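Local coordinates for protein N5-Carboxyaminoimidazole ribonucleotide synthetase (Staphylococcus aureus subsp. aureus, PDB 3ORQ) that catalyses the ATP-dependent carboxylation of 5-aminoimidazole ribonucleotide with bicarbonate to N5-carboxyaminoimidazole ribonucleotide in purine biosynthesis, at residues 217-222 and 319-324; 221-226 and 368-373; 328-331 and 335-338; 46-51 and 341-346; 196-201 and 276-281. One frame throughout, in Å; residues are numbered along the deposited sequence.

Interactions 1, 2 and 5 all reach the eight-stranded antiparallel sheet, and interactions 1 and 2 share Ile-221 and Leu-222. Interaction 5 is buried near the middle of the chain and works by hydroxyl and imidazole hydrogen bonds close to the magnesium site. Interaction 2 is buried too, but it is aromatic, with Lys-224 paired to two glutamates. Interaction 1 is looser and partly buried, a hairpin tip between ADP and helix 320-326. Interaction 3 packs hydrophobically about 25 Å from the chain centre, beside the second subunit. Interaction 4 is a surface contact across domains whose lysine binds pyrophosphate, touching interaction 1 through the Asp-324 to Arg-346 salt bridge.

Interaction 1. Residues 217-222 and 319-324; sequences HRNQIL and LGKDLD. With ADP (adenosine-5'-diphosphate), chain D.
One face of the His-217 imidazole carries the ribose of ADP: O3' stands above the ring plane, nearer the CE1-ND1 side of the ring than its centre, 3.1 Å from His-217 CE1. The ring's ND1 makes a weak hydrogen bond to Glu-194 OE1, and Glu-194 OE2 is itself bonded to ADP, so one glutamate contacts both, the histidine only weakly. Gln-220 adds a looser touch, its CG lying 3.8 Å from ADP O4'. Away from the nucleotide, the same hairpin tip meets the segment 319-324. Ile-221 and Leu-319 reach toward each other tip to tip, with 4.1 Å between Ile-221 CD1 and Leu-319 CD1; Ile-221 CG1 and Leu-319 CG each lie anti to their carbonyl carbon (chi1 -51° and -53°). Lys-321, extended beyond CG, crosses Asn-219 at a slant, its NZ 3.9 Å from Asn-219 ND2, a loose approach of two nitrogens between exposed residues. Leu-319 is the N-cap of helix 320-326, and the side chain of Asp-322, at N3, accepts its N-H: Leu-319 N lies 2.7 Å from Asp-322 OD2, on the anti side of the carboxylate. Two backbone bonds join Arg-218 and Ile-221 around the turn. The element that bridges nucleotide and C-terminal region is thus a beta hairpin closed by a type I' turn, at the ATP site of an ATP-grasp enzyme.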
# COMPACT_ATOMS: atom_id res chain seq x y z
N HIS A 217 3.11 0.64 26.14
CA HIS A 217 4.20 1.60 25.99
C HIS A 217 5.45 1.09 26.72
O HIS A 217 5.36 0.30 27.67
CB HIS A 217 3.82 2.98 26.52
CG HIS A 217 2.72 3.64 25.77
ND1 HIS A 217 1.39 3.33 25.96
CD2 HIS A 217 2.74 4.64 24.84
CE1 HIS A 217 0.64 4.07 25.16
NE2 HIS A 217 1.43 4.88 24.48
N ARG A 218 6.61 1.54 26.24
CA ARG A 218 7.87 1.28 26.91
C ARG A 218 8.66 2.57 26.95
O ARG A 218 8.93 3.18 25.91
CB ARG A 218 8.67 0.17 26.22
CG ARG A 218 8.45 -1.20 26.83
CD ARG A 218 9.71 -2.07 26.71
NE ARG A 218 9.51 -3.38 27.34
CZ ARG A 218 10.11 -4.51 26.96
NH1 ARG A 218 10.96 -4.53 25.92
NH2 ARG A 218 9.84 -5.64 27.62
N ASN A 219 9.00 3.00 28.17
CA ASN A 219 9.63 4.30 28.39
C ASN A 219 8.75 5.40 27.80
O ASN A 219 9.23 6.40 27.26
CB ASN A 219 11.07 4.32 27.82
CG ASN A 219 11.95 3.24 28.44
OD1 ASN A 219 11.89 2.98 29.65
ND2 ASN A 219 12.79 2.63 27.63
N GLN A 220 7.45 5.19 27.92
CA GLN A 220 6.43 6.17 27.55
C GLN A 220 6.27 6.37 26.05
O GLN A 220 5.54 7.25 25.60
CB GLN A 220 6.62 7.49 28.33
CG GLN A 220 6.32 7.34 29.85
CD GLN A 220 7.47 6.66 30.62
OE1 GLN A 220 8.63 7.09 30.56
NE2 GLN A 220 7.14 5.58 31.35
N ILE A 221 6.95 5.52 25.28
CA ILE A 221 6.85 5.48 23.81
C ILE A 221 6.06 4.25 23.40
O ILE A 221 6.30 3.17 23.91
CB ILE A 221 8.25 5.38 23.18
CG1 ILE A 221 9.18 6.47 23.76
CG2 ILE A 221 8.17 5.41 21.67
CD1 ILE A 221 10.65 6.26 23.40
N LEU A 222 5.13 4.41 22.46
CA LEU A 222 4.36 3.27 21.98
C LEU A 222 5.31 2.14 21.56
O LEU A 222 6.26 2.38 20.87
CB LEU A 222 3.41 3.65 20.82
CG LEU A 222 2.62 2.46 20.25
CD1 LEU A 222 1.74 1.77 21.34
CD2 LEU A 222 1.76 2.89 19.05
N LEU A 319 12.17 1.58 16.98
CA LEU A 319 13.11 2.68 17.31
C LEU A 319 14.49 2.39 16.76
O LEU A 319 14.78 1.26 16.40
CB LEU A 319 13.19 2.87 18.82
CG LEU A 319 11.84 3.04 19.49
CD1 LEU A 319 11.97 3.14 21.07
CD2 LEU A 319 11.15 4.25 18.85
N GLY A 320 15.35 3.40 16.69
CA GLY A 320 16.74 3.20 16.24
C GLY A 320 17.42 2.01 16.93
O GLY A 320 18.13 1.23 16.29
N LYS A 321 17.17 1.85 18.23
CA LYS A 321 17.82 0.81 19.01
C LYS A 321 17.26 -0.56 18.67
O LYS A 321 17.96 -1.57 18.79
CB LYS A 321 17.70 1.08 20.52
CG LYS A 321 16.26 0.93 21.07
CD LYS A 321 16.23 1.25 22.56
CE LYS A 321 14.82 1.32 23.10
NZ LYS A 321 14.76 1.13 24.57
N ASP A 322 16.00 -0.60 18.24
CA ASP A 322 15.41 -1.85 17.81
C ASP A 322 16.08 -2.33 16.50
O ASP A 322 16.37 -3.53 16.35
CB ASP A 322 13.90 -1.72 17.66
CG ASP A 322 13.24 -1.26 18.94
OD1 ASP A 322 13.61 -1.81 19.99
OD2 ASP A 322 12.36 -0.36 18.91
N LEU A 323 16.35 -1.39 15.58
CA LEU A 323 17.14 -1.70 14.37
C LEU A 323 18.52 -2.23 14.73
O LEU A 323 18.98 -3.20 14.13
CB LEU A 323 17.28 -0.49 13.43
CG LEU A 323 15.98 0.11 12.86
CD1 LEU A 323 16.33 1.10 11.79
CD2 LEU A 323 14.96 -0.95 12.35
N ASP A 324 19.18 -1.60 15.71
CA ASP A 324 20.53 -2.06 16.13
C ASP A 324 20.51 -3.55 16.48
O ASP A 324 21.29 -4.33 15.92
CB ASP A 324 21.09 -1.24 17.28
CG ASP A 324 21.40 0.19 16.89
OD1 ASP A 324 21.67 0.43 15.69
OD2 ASP A 324 21.37 1.08 17.76
PB ADP D . 2.52 11.72 25.12
O1B ADP D . 1.54 12.75 24.64
O2B ADP D . 2.45 10.33 24.56
O3B ADP D . 3.92 12.27 25.15
PA ADP D . 0.86 10.92 27.29
O1A ADP D . 0.20 12.00 28.11
O2A ADP D . 0.06 10.24 26.20
O3A ADP D . 2.24 11.51 26.69
O5' ADP D . 1.44 9.76 28.24
C5' ADP D . 2.33 8.78 27.75
C4' ADP D . 2.22 7.54 28.63
O4' ADP D . 2.52 7.86 30.01
C3' ADP D . 0.81 6.94 28.63
O3' ADP D . 0.57 6.01 27.57
C2' ADP D . 0.76 6.26 29.99
O2' ADP D . 1.22 4.92 29.89
C1' ADP D . 1.68 7.08 30.88
N9 ADP D . 0.77 8.00 31.59
C8 ADP D . 0.47 9.26 31.20
N7 ADP D . -0.43 9.84 32.03
C5 ADP D . -0.69 8.92 33.00
C6 ADP D . -1.55 8.89 34.21
N6 ADP D . -2.30 9.98 34.52
N1 ADP D . -1.56 7.75 34.94
C2 ADP D . -0.81 6.67 34.60
N3 ADP D . -0.01 6.62 33.51
C4 ADP D . 0.08 7.71 32.70

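Interaction 2. Residues 221-226 and 368-373; sequences ILFKTI and DMYAKF
A classic beta bulge, in which Phe-223 and Lys-224 both face Glu-216 on the adjoining strand, meets the end of the C-terminal helix 362-372. Phe-223 turns its edge to the face of Phe-373 in an offset edge-to-face pair, the planes at 88° and the centroids of the Phe-223 and Phe-373 rings 5.8 Å apart. Its CE1 comes within 3.9 Å of Phe-373 CD2. On another part of its rim Phe-223 meets Tyr-370, whose CE1 lies near the Phe-223 plane, 4.2 Å from Phe-223 CE2. Lys-224 crosses the tyrosine at about a right angle. The bends at its chi3 and chi4 (47° and 73°) curl the chain back, laying CE 3.9 Å from Tyr-370 CE1. The buried ammonium is paired with two carboxylates, forming salt bridges with Glu-216 and Glu-366. Glu-216 OE1 also bonds to Tyr-370 OH, which brings the hydroxyl to 3.4 Å from Lys-224 NZ.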
# COMPACT_ATOMS: atom_id res chain seq x y z
N ILE A 221 6.95 5.52 25.28
CA ILE A 221 6.85 5.48 23.81
C ILE A 221 6.06 4.25 23.40
O ILE A 221 6.30 3.17 23.91
CB ILE A 221 8.25 5.38 23.18
CG1 ILE A 221 9.18 6.47 23.76
CG2 ILE A 221 8.17 5.41 21.67
CD1 ILE A 221 10.65 6.26 23.40
N LEU A 222 5.13 4.41 22.46
CA LEU A 222 4.36 3.27 21.98
C LEU A 222 5.31 2.14 21.56
O LEU A 222 6.26 2.38 20.87
CB LEU A 222 3.41 3.65 20.82
CG LEU A 222 2.62 2.46 20.25
CD1 LEU A 222 1.74 1.77 21.34
CD2 LEU A 222 1.76 2.89 19.05
N PHE A 223 5.04 0.93 22.02
CA PHE A 223 5.93 -0.21 21.84
C PHE A 223 5.21 -1.29 21.07
O PHE A 223 5.77 -1.82 20.11
CB PHE A 223 6.26 -0.74 23.22
CG PHE A 223 7.03 -2.02 23.24
CD1 PHE A 223 8.28 -2.13 22.62
CD2 PHE A 223 6.59 -3.08 24.06
CE1 PHE A 223 9.02 -3.30 22.72
CE2 PHE A 223 7.34 -4.26 24.18
CZ PHE A 223 8.55 -4.37 23.51
N LYS A 224 3.98 -1.59 21.47
CA LYS A 224 3.24 -2.73 20.94
C LYS A 224 1.76 -2.40 20.87
O LYS A 224 1.22 -1.88 21.81
CB LYS A 224 3.42 -3.97 21.83
CG LYS A 224 2.59 -5.18 21.40
CD LYS A 224 3.07 -6.44 22.05
CE LYS A 224 3.29 -6.20 23.58
NZ LYS A 224 2.00 -6.09 24.37
N THR A 225 1.14 -2.70 19.74
CA THR A 225 -0.33 -2.57 19.56
C THR A 225 -0.86 -3.91 19.15
O THR A 225 -0.33 -4.53 18.22
CB THR A 225 -0.67 -1.52 18.48
OG1 THR A 225 -0.17 -0.24 18.93
CG2 THR A 225 -2.19 -1.47 18.17
N ILE A 226 -1.90 -4.36 19.86
CA ILE A 226 -2.55 -5.65 19.55
C ILE A 226 -3.98 -5.42 19.17
O ILE A 226 -4.69 -4.67 19.82
CB ILE A 226 -2.56 -6.58 20.78
CG1 ILE A 226 -1.13 -7.01 21.11
CG2 ILE A 226 -3.53 -7.77 20.53
CD1 ILE A 226 -1.03 -8.00 22.23
N ASP A 368 6.29 -14.22 21.60
CA ASP A 368 7.35 -14.25 20.60
C ASP A 368 8.09 -12.92 20.51
O ASP A 368 9.32 -12.90 20.49
CB ASP A 368 6.79 -14.60 19.21
CG ASP A 368 6.24 -16.02 19.13
OD1 ASP A 368 6.40 -16.78 20.11
OD2 ASP A 368 5.64 -16.37 18.07
N MSE A 369 7.32 -11.84 20.47
CA MSE A 369 7.83 -10.47 20.37
C MSE A 369 8.53 -10.01 21.67
O MSE A 369 9.51 -9.27 21.63
CB MSE A 369 6.70 -9.48 20.01
CG MSE A 369 6.03 -9.66 18.61
SE MSE A 369 7.41 -9.62 17.25
CE MSE A 369 7.57 -11.51 16.85
N TYR A 370 8.00 -10.39 22.83
CA TYR A 370 8.66 -10.02 24.09
C TYR A 370 10.08 -10.55 24.12
O TYR A 370 11.03 -9.83 24.43
CB TYR A 370 7.91 -10.56 25.29
CG TYR A 370 6.75 -9.71 25.76
CD1 TYR A 370 6.86 -8.32 25.80
CD2 TYR A 370 5.57 -10.31 26.18
CE1 TYR A 370 5.80 -7.54 26.24
CE2 TYR A 370 4.50 -9.54 26.64
CZ TYR A 370 4.62 -8.15 26.66
OH TYR A 370 3.58 -7.39 27.10
N ALA A 371 10.22 -11.82 23.76
CA ALA A 371 11.51 -12.47 23.69
C ALA A 371 12.39 -11.81 22.62
O ALA A 371 13.59 -11.68 22.79
CB ALA A 371 11.34 -13.95 23.40
N LYS A 372 11.79 -11.38 21.52
CA LYS A 372 12.58 -10.81 20.44
C LYS A 372 13.13 -9.41 20.77
O LYS A 372 14.27 -9.12 20.44
CB LYS A 372 11.81 -10.81 19.12
CG LYS A 372 12.69 -11.10 17.94
CD LYS A 372 12.88 -12.60 17.72
CE LYS A 372 14.19 -12.82 16.95
NZ LYS A 372 14.49 -14.24 16.59
N PHE A 373 12.34 -8.58 21.45
CA PHE A 373 12.75 -7.21 21.76
C PHE A 373 13.53 -7.09 23.07
O PHE A 373 13.83 -5.98 23.49
CB PHE A 373 11.56 -6.23 21.73
CG PHE A 373 11.13 -5.85 20.33
CD1 PHE A 373 10.52 -6.79 19.49
CD2 PHE A 373 11.32 -4.56 19.83
CE1 PHE A 373 10.11 -6.44 18.19
CE2 PHE A 373 10.91 -4.23 18.50
CZ PHE A 373 10.32 -5.18 17.70

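Interaction 3. Residues 328-331 and 335-338; sequences NEFN and EWHL
Trp-336, in a short 3-10 turn, presents the six-membered part of its indole to Phe-330. Phe-330 CD1 lies at the indole edge, in its plane, 3.8 Å from Trp-336 CE3, and Trp-336 CZ3 lies in the plane of the phenyl ring. Farther along the indole, Trp-336 CH2 is 4.2 Å from Glu-329 OE1, which Lys-372 of the C-terminal helix holds in a salt bridge. The His-337 ring meets Tyr-288 of the second subunit. Leu-338 then grips Phe-330 with both methyls. CD2 sits over the centre of the Phe-330 ring in a CH-pi contact, 3.7 Å from the centroid and 9° off the ring normal, while CD1 reaches Phe-330 CB at 3.6 Å. Phe-330 CG, anti to the carbonyl carbon (chi1 -75°), carries the ring here, one face against the leucine and the edge against the indole, with Met-355 and Leu-318 of the sheet beside it. This is plain hydrophobic packing of the connection from helix 320-326 into edge strand 338-340, next to the subunit interface.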
# COMPACT_ATOMS: atom_id res chain seq x y z
N ASN A 328 19.53 -7.47 11.34
CA ASN A 328 20.19 -8.57 10.64
C ASN A 328 19.33 -9.82 10.58
O ASN A 328 19.61 -10.73 9.80
CB ASN A 328 21.60 -8.81 11.17
CG ASN A 328 22.54 -7.73 10.75
OD1 ASN A 328 22.62 -7.40 9.57
ND2 ASN A 328 23.23 -7.13 11.69
N GLU A 329 18.25 -9.82 11.37
CA GLU A 329 17.25 -10.86 11.36
C GLU A 329 16.11 -10.59 10.36
O GLU A 329 15.32 -11.48 10.12
CB GLU A 329 16.61 -10.95 12.73
CG GLU A 329 17.56 -11.16 13.85
CD GLU A 329 16.97 -12.12 14.85
OE1 GLU A 329 15.94 -12.75 14.53
OE2 GLU A 329 17.56 -12.25 15.95
N PHE A 330 16.02 -9.37 9.84
CA PHE A 330 14.84 -8.99 9.05
C PHE A 330 14.61 -9.91 7.88
O PHE A 330 13.48 -10.26 7.57
CB PHE A 330 14.92 -7.53 8.56
CG PHE A 330 14.67 -6.51 9.65
CD1 PHE A 330 14.10 -6.90 10.86
CD2 PHE A 330 14.99 -5.16 9.45
CE1 PHE A 330 13.85 -5.97 11.89
CE2 PHE A 330 14.75 -4.21 10.47
CZ PHE A 330 14.17 -4.63 11.68
N ASN A 331 15.70 -10.34 7.25
CA ASN A 331 15.62 -10.96 5.95
C ASN A 331 15.06 -12.36 6.02
O ASN A 331 14.64 -12.91 5.00
CB ASN A 331 16.99 -10.90 5.25
CG ASN A 331 17.59 -12.25 5.02
OD1 ASN A 331 17.56 -12.76 3.89
ND2 ASN A 331 18.13 -12.83 6.08
N GLU A 335 7.24 -12.61 7.57
CA GLU A 335 5.99 -12.49 8.35
C GLU A 335 6.02 -11.26 9.26
O GLU A 335 5.04 -11.00 9.95
CB GLU A 335 5.65 -13.78 9.15
CG GLU A 335 6.59 -14.09 10.31
CD GLU A 335 7.88 -14.84 9.92
OE1 GLU A 335 8.33 -14.77 8.77
OE2 GLU A 335 8.48 -15.50 10.80
N TRP A 336 7.12 -10.50 9.25
CA TRP A 336 7.16 -9.25 9.99
C TRP A 336 6.59 -8.03 9.22
O TRP A 336 6.33 -6.99 9.82
CB TRP A 336 8.58 -8.98 10.50
CG TRP A 336 9.00 -9.93 11.62
CD1 TRP A 336 8.24 -10.93 12.20
CD2 TRP A 336 10.25 -9.94 12.32
NE1 TRP A 336 8.95 -11.55 13.17
CE2 TRP A 336 10.18 -10.98 13.28
CE3 TRP A 336 11.43 -9.18 12.21
CZ2 TRP A 336 11.24 -11.28 14.17
CZ3 TRP A 336 12.51 -9.48 13.10
CH2 TRP A 336 12.40 -10.53 14.06
N HIS A 337 6.37 -8.17 7.92
CA HIS A 337 5.82 -7.08 7.07
C HIS A 337 6.46 -5.76 7.49
O HIS A 337 5.84 -4.91 8.14
CB HIS A 337 4.29 -6.97 7.16
CG HIS A 337 3.55 -8.16 6.59
ND1 HIS A 337 3.04 -9.18 7.38
CD2 HIS A 337 3.23 -8.48 5.32
CE1 HIS A 337 2.45 -10.08 6.62
NE2 HIS A 337 2.53 -9.67 5.36
N LEU A 338 7.73 -5.62 7.14
CA LEU A 338 8.50 -4.52 7.64
C LEU A 338 8.23 -3.24 6.89
O LEU A 338 8.19 -3.26 5.65
CB LEU A 338 9.98 -4.87 7.55
CG LEU A 338 10.34 -5.86 8.64
CD1 LEU A 338 11.37 -6.97 8.14
CD2 LEU A 338 10.83 -5.04 9.83

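Interaction 4. Residues 46-51 and 341-346; sequences DCPCRY and YGKSER. With POP (pyrophosphate 2-), chain E.
With CG anti to the carbonyl carbon (chi1 -55°) and the chain fully extended beyond it, Lys-343 runs past Pro-48 and delivers its ammonium to the bound pyrophosphate. On the way its CG passes 3.9 Å from Pro-48 CG, and its CE lies 4.0 Å from the same proline carbon, so the aliphatic stem leans on the ring. Pro-48 CB also rests 3.7 Å from Tyr-341 O, a carbonyl that accepts a bond from Lys-25 NZ. At the exposed end, Ser-344 turns OG between its backbone N and carbonyl carbon (chi1 60°), 3.8 Å from Asp-46 CG. The contact joins a loop of the preATP-grasp domain to one of the C-terminal domain. Lys-343 NZ donates to pyrophosphate O5 at 3.0 Å and is bonded as well to Gln-22 OE1 and Lys-351 O. Three acceptors should leave the ammonium little room to turn, which, with Arg-350 also bonded to the ligand, is consistent with a basic pocket that fixes phosphate-like anions.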
# COMPACT_ATOMS: atom_id res chain seq x y z
N ASP A 46 15.41 15.87 3.96
CA ASP A 46 15.50 14.41 4.13
C ASP A 46 14.18 13.81 4.63
O ASP A 46 14.13 12.64 4.95
CB ASP A 46 16.64 14.02 5.09
CG ASP A 46 18.03 14.46 4.57
OD1 ASP A 46 18.35 14.22 3.36
OD2 ASP A 46 18.81 15.06 5.38
N CYS A 47 13.12 14.61 4.70
CA CYS A 47 11.86 14.07 5.17
C CYS A 47 11.47 12.84 4.35
O CYS A 47 11.57 12.86 3.14
CB CYS A 47 10.75 15.12 5.15
SG CYS A 47 10.14 15.64 3.51
N PRO A 48 10.98 11.78 5.04
CA PRO A 48 10.53 10.52 4.46
C PRO A 48 9.49 10.66 3.33
O PRO A 48 9.39 9.76 2.50
CB PRO A 48 9.87 9.79 5.65
CG PRO A 48 10.47 10.46 6.91
CD PRO A 48 10.82 11.87 6.51
N CYS A 49 8.71 11.74 3.30
CA CYS A 49 7.60 11.84 2.34
C CYS A 49 8.07 12.47 1.02
O CYS A 49 7.36 12.47 0.02
CB CYS A 49 6.47 12.70 2.96
SG CYS A 49 4.90 12.85 2.00
N ARG A 50 9.31 12.94 0.99
CA ARG A 50 9.76 13.78 -0.11
C ARG A 50 9.68 13.12 -1.47
O ARG A 50 9.33 13.77 -2.45
CB ARG A 50 11.19 14.28 0.12
CG ARG A 50 11.73 14.98 -1.11
CD ARG A 50 13.00 15.72 -0.82
NE ARG A 50 13.43 16.47 -1.99
CZ ARG A 50 14.64 17.02 -2.12
NH1 ARG A 50 15.54 16.94 -1.13
NH2 ARG A 50 14.95 17.64 -3.25
N TYR A 51 9.98 11.83 -1.53
CA TYR A 51 9.93 11.12 -2.83
C TYR A 51 8.69 10.27 -3.10
O TYR A 51 8.72 9.41 -3.97
CB TYR A 51 11.22 10.31 -3.01
CG TYR A 51 12.43 11.20 -2.92
CD1 TYR A 51 12.84 11.95 -4.01
CD2 TYR A 51 13.11 11.35 -1.72
CE1 TYR A 51 13.97 12.81 -3.93
CE2 TYR A 51 14.23 12.18 -1.62
CZ TYR A 51 14.65 12.90 -2.73
OH TYR A 51 15.72 13.73 -2.60
N TYR A 341 10.95 3.65 7.34
CA TYR A 341 10.48 4.94 6.89
C TYR A 341 11.43 5.61 5.94
O TYR A 341 10.98 6.32 5.03
CB TYR A 341 10.14 5.87 8.06
CG TYR A 341 9.09 5.25 8.94
CD1 TYR A 341 8.09 4.44 8.40
CD2 TYR A 341 9.11 5.47 10.32
CE1 TYR A 341 7.08 3.86 9.23
CE2 TYR A 341 8.11 4.89 11.18
CZ TYR A 341 7.11 4.12 10.64
OH TYR A 341 6.17 3.55 11.50
N GLY A 342 12.71 5.33 6.09
CA GLY A 342 13.73 5.91 5.21
C GLY A 342 14.42 7.16 5.80
O GLY A 342 15.07 7.91 5.07
N LYS A 343 14.30 7.37 7.12
CA LYS A 343 14.97 8.49 7.76
C LYS A 343 16.51 8.29 7.72
O LYS A 343 17.02 7.17 7.94
CB LYS A 343 14.49 8.62 9.17
CG LYS A 343 12.99 8.75 9.28
CD LYS A 343 12.51 8.87 10.69
CE LYS A 343 11.01 9.08 10.66
NZ LYS A 343 10.46 9.38 12.01
N SER A 344 17.27 9.32 7.37
CA SER A 344 18.73 9.11 7.19
C SER A 344 19.56 9.09 8.47
O SER A 344 20.62 8.52 8.49
CB SER A 344 19.36 10.08 6.17
OG SER A 344 19.18 11.40 6.60
N GLU A 345 19.06 9.68 9.55
CA GLU A 345 19.80 9.72 10.81
C GLU A 345 19.22 8.82 11.88
O GLU A 345 18.19 9.16 12.51
CB GLU A 345 19.92 11.15 11.34
CG GLU A 345 21.12 11.32 12.28
CD GLU A 345 21.14 12.67 13.04
OE1 GLU A 345 20.14 13.41 12.98
OE2 GLU A 345 22.15 12.95 13.73
N ARG A 346 19.85 7.68 12.11
CA ARG A 346 19.38 6.78 13.16
C ARG A 346 19.70 7.27 14.60
O ARG A 346 20.85 7.57 14.91
CB ARG A 346 19.96 5.36 12.94
CG ARG A 346 19.45 4.37 13.99
CD ARG A 346 20.00 2.98 13.84
NE ARG A 346 19.79 2.44 12.52
CZ ARG A 346 20.21 1.24 12.12
NH1 ARG A 346 20.83 0.40 12.97
NH2 ARG A 346 19.99 0.86 10.88
P1 POP E . 12.18 13.25 16.39
O1 POP E . 12.28 14.63 17.02
O2 POP E . 13.47 12.47 16.50
O3 POP E . 11.07 12.46 17.04
O POP E . 11.86 13.60 14.85
P2 POP E . 11.00 12.62 13.91
O4 POP E . 9.53 12.79 14.25
O5 POP E . 11.47 11.21 14.12
O6 POP E . 11.27 13.03 12.49

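Interaction 5. Residues 196-201 and 276-281; sequences SLTVTR and HNSGHY
Ser-196 and Thr-198 lie on the extended strand 191-201, facing the compact 3-10 turn 277-279. The backbones come closest at Thr-198 and Gly-279, whose CA atoms are 6.6 Å apart, and the turn is closed by Gly-279 N bonding to His-276 O at 2.7 Å. Both strand residues point their CB toward the turn, while Leu-197 between them points away. Between the two segments, the hydroxyls of Ser-196 and Ser-278 form a hydrogen bond with 2.8 Å between Ser-196 OG and Ser-278 OG; either may be the donor. Each OG sits between its own backbone N and carbonyl carbon (chi1 71° and 60°), bringing the two oxygens together. The Ser-278 hydroxyl has a second partner within its own segment, His-276 ND1 at 2.7 Å, and that nitrogen also receives Ser-278 N at 3.0 Å from well out of the ring plane. The far side of the imidazole bonds through NE2 to Glu-257, a magnesium ligand, so Ser-278, itself held by Ser-196, probably helps orient a second-shell histidine of the metal site. Thr-198 is a looser neighbour, its OG1 4.4 Å from Gly-279 CA, and bonds to Thr-255. All four contacting residues are buried. Strand 191-201 runs between 252-261 and 207-218 in the large antiparallel sheet, and the turn, which leads from strand 266-272 to helix 282-285, lies over it, with Ser-278 also touching Leu-222 and Thr-225 of strand 221-227.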
# COMPACT_ATOMS: atom_id res chain seq x y z
N SER A 196 -6.90 2.45 22.35
CA SER A 196 -7.21 3.62 21.52
C SER A 196 -8.20 3.24 20.46
O SER A 196 -8.37 2.06 20.13
CB SER A 196 -5.94 4.21 20.88
OG SER A 196 -5.42 3.37 19.86
N LEU A 197 -8.88 4.24 19.94
CA LEU A 197 -9.93 4.07 18.96
C LEU A 197 -9.62 5.04 17.82
O LEU A 197 -9.58 6.26 18.00
CB LEU A 197 -11.28 4.41 19.58
CG LEU A 197 -12.50 4.01 18.76
CD1 LEU A 197 -12.57 2.50 18.54
CD2 LEU A 197 -13.76 4.51 19.44
N THR A 198 -9.31 4.49 16.66
CA THR A 198 -9.05 5.31 15.48
C THR A 198 -10.37 5.50 14.71
O THR A 198 -11.15 4.56 14.59
CB THR A 198 -7.94 4.68 14.69
OG1 THR A 198 -6.73 4.75 15.48
CG2 THR A 198 -7.77 5.40 13.32
N VAL A 199 -10.63 6.71 14.23
CA VAL A 199 -11.93 7.09 13.71
C VAL A 199 -11.74 7.93 12.46
O VAL A 199 -10.73 8.63 12.31
CB VAL A 199 -12.75 7.97 14.75
CG1 VAL A 199 -14.14 8.32 14.24
CG2 VAL A 199 -12.84 7.32 16.12
N THR A 200 -12.72 7.87 11.55
CA THR A 200 -12.64 8.78 10.40
C THR A 200 -13.98 9.44 10.23
O THR A 200 -15.02 8.78 10.24
CB THR A 200 -12.25 8.05 9.07
OG1 THR A 200 -11.00 7.35 9.23
CG2 THR A 200 -12.05 9.12 7.96
N ARG A 201 -13.96 10.74 10.02
CA ARG A 201 -15.21 11.49 9.84
C ARG A 201 -15.12 12.17 8.50
O ARG A 201 -14.07 12.70 8.15
CB ARG A 201 -15.36 12.54 10.93
CG ARG A 201 -16.55 12.26 11.83
CD ARG A 201 -16.84 13.47 12.74
NE ARG A 201 -18.13 14.03 12.41
CZ ARG A 201 -18.35 15.22 11.88
NH1 ARG A 201 -17.35 16.07 11.62
NH2 ARG A 201 -19.61 15.57 11.61
N HIS A 276 -2.59 7.89 13.61
CA HIS A 276 -1.84 7.76 14.85
C HIS A 276 -1.05 6.48 14.80
O HIS A 276 -1.48 5.51 14.17
CB HIS A 276 -2.85 7.77 16.03
CG HIS A 276 -2.25 7.63 17.39
ND1 HIS A 276 -2.08 6.39 18.00
CD2 HIS A 276 -1.86 8.56 18.31
CE1 HIS A 276 -1.58 6.57 19.22
NE2 HIS A 276 -1.43 7.87 19.43
N ASN A 277 0.10 6.47 15.48
CA ASN A 277 1.01 5.31 15.50
C ASN A 277 0.26 3.99 15.80
O ASN A 277 0.62 2.91 15.27
CB ASN A 277 2.07 5.53 16.58
CG ASN A 277 3.32 4.68 16.38
OD1 ASN A 277 3.35 3.72 15.57
ND2 ASN A 277 4.36 5.05 17.09
N SER A 278 -0.78 4.07 16.63
CA SER A 278 -1.46 2.83 17.01
C SER A 278 -2.38 2.31 15.91
O SER A 278 -3.08 1.27 16.08
CB SER A 278 -2.25 3.00 18.33
OG SER A 278 -3.26 4.01 18.20
N GLY A 279 -2.42 3.01 14.79
CA GLY A 279 -3.31 2.61 13.68
C GLY A 279 -2.59 1.99 12.50
O GLY A 279 -3.23 1.62 11.50
N HIS A 280 -1.26 1.92 12.58
CA HIS A 280 -0.47 1.48 11.42
C HIS A 280 -0.79 0.06 10.97
O HIS A 280 -0.75 -0.22 9.75
CB HIS A 280 1.02 1.67 11.59
CG HIS A 280 1.41 3.10 11.75
ND1 HIS A 280 0.58 4.14 11.41
CD2 HIS A 280 2.53 3.67 12.27
CE1 HIS A 280 1.17 5.29 11.70
NE2 HIS A 280 2.35 5.03 12.21
N TYR A 281 -1.22 -0.79 11.94
CA TYR A 281 -1.48 -2.20 11.68
C TYR A 281 -2.56 -2.34 10.58
O TYR A 281 -2.62 -3.36 9.85
CB TYR A 281 -1.93 -2.92 12.96
CG TYR A 281 -3.35 -2.51 13.28
CD1 TYR A 281 -3.60 -1.31 13.95
CD2 TYR A 281 -4.42 -3.23 12.79
CE1 TYR A 281 -4.87 -0.88 14.16
CE2 TYR A 281 -5.74 -2.81 13.03
CZ TYR A 281 -5.95 -1.62 13.71
OH TYR A 281 -7.23 -1.15 13.95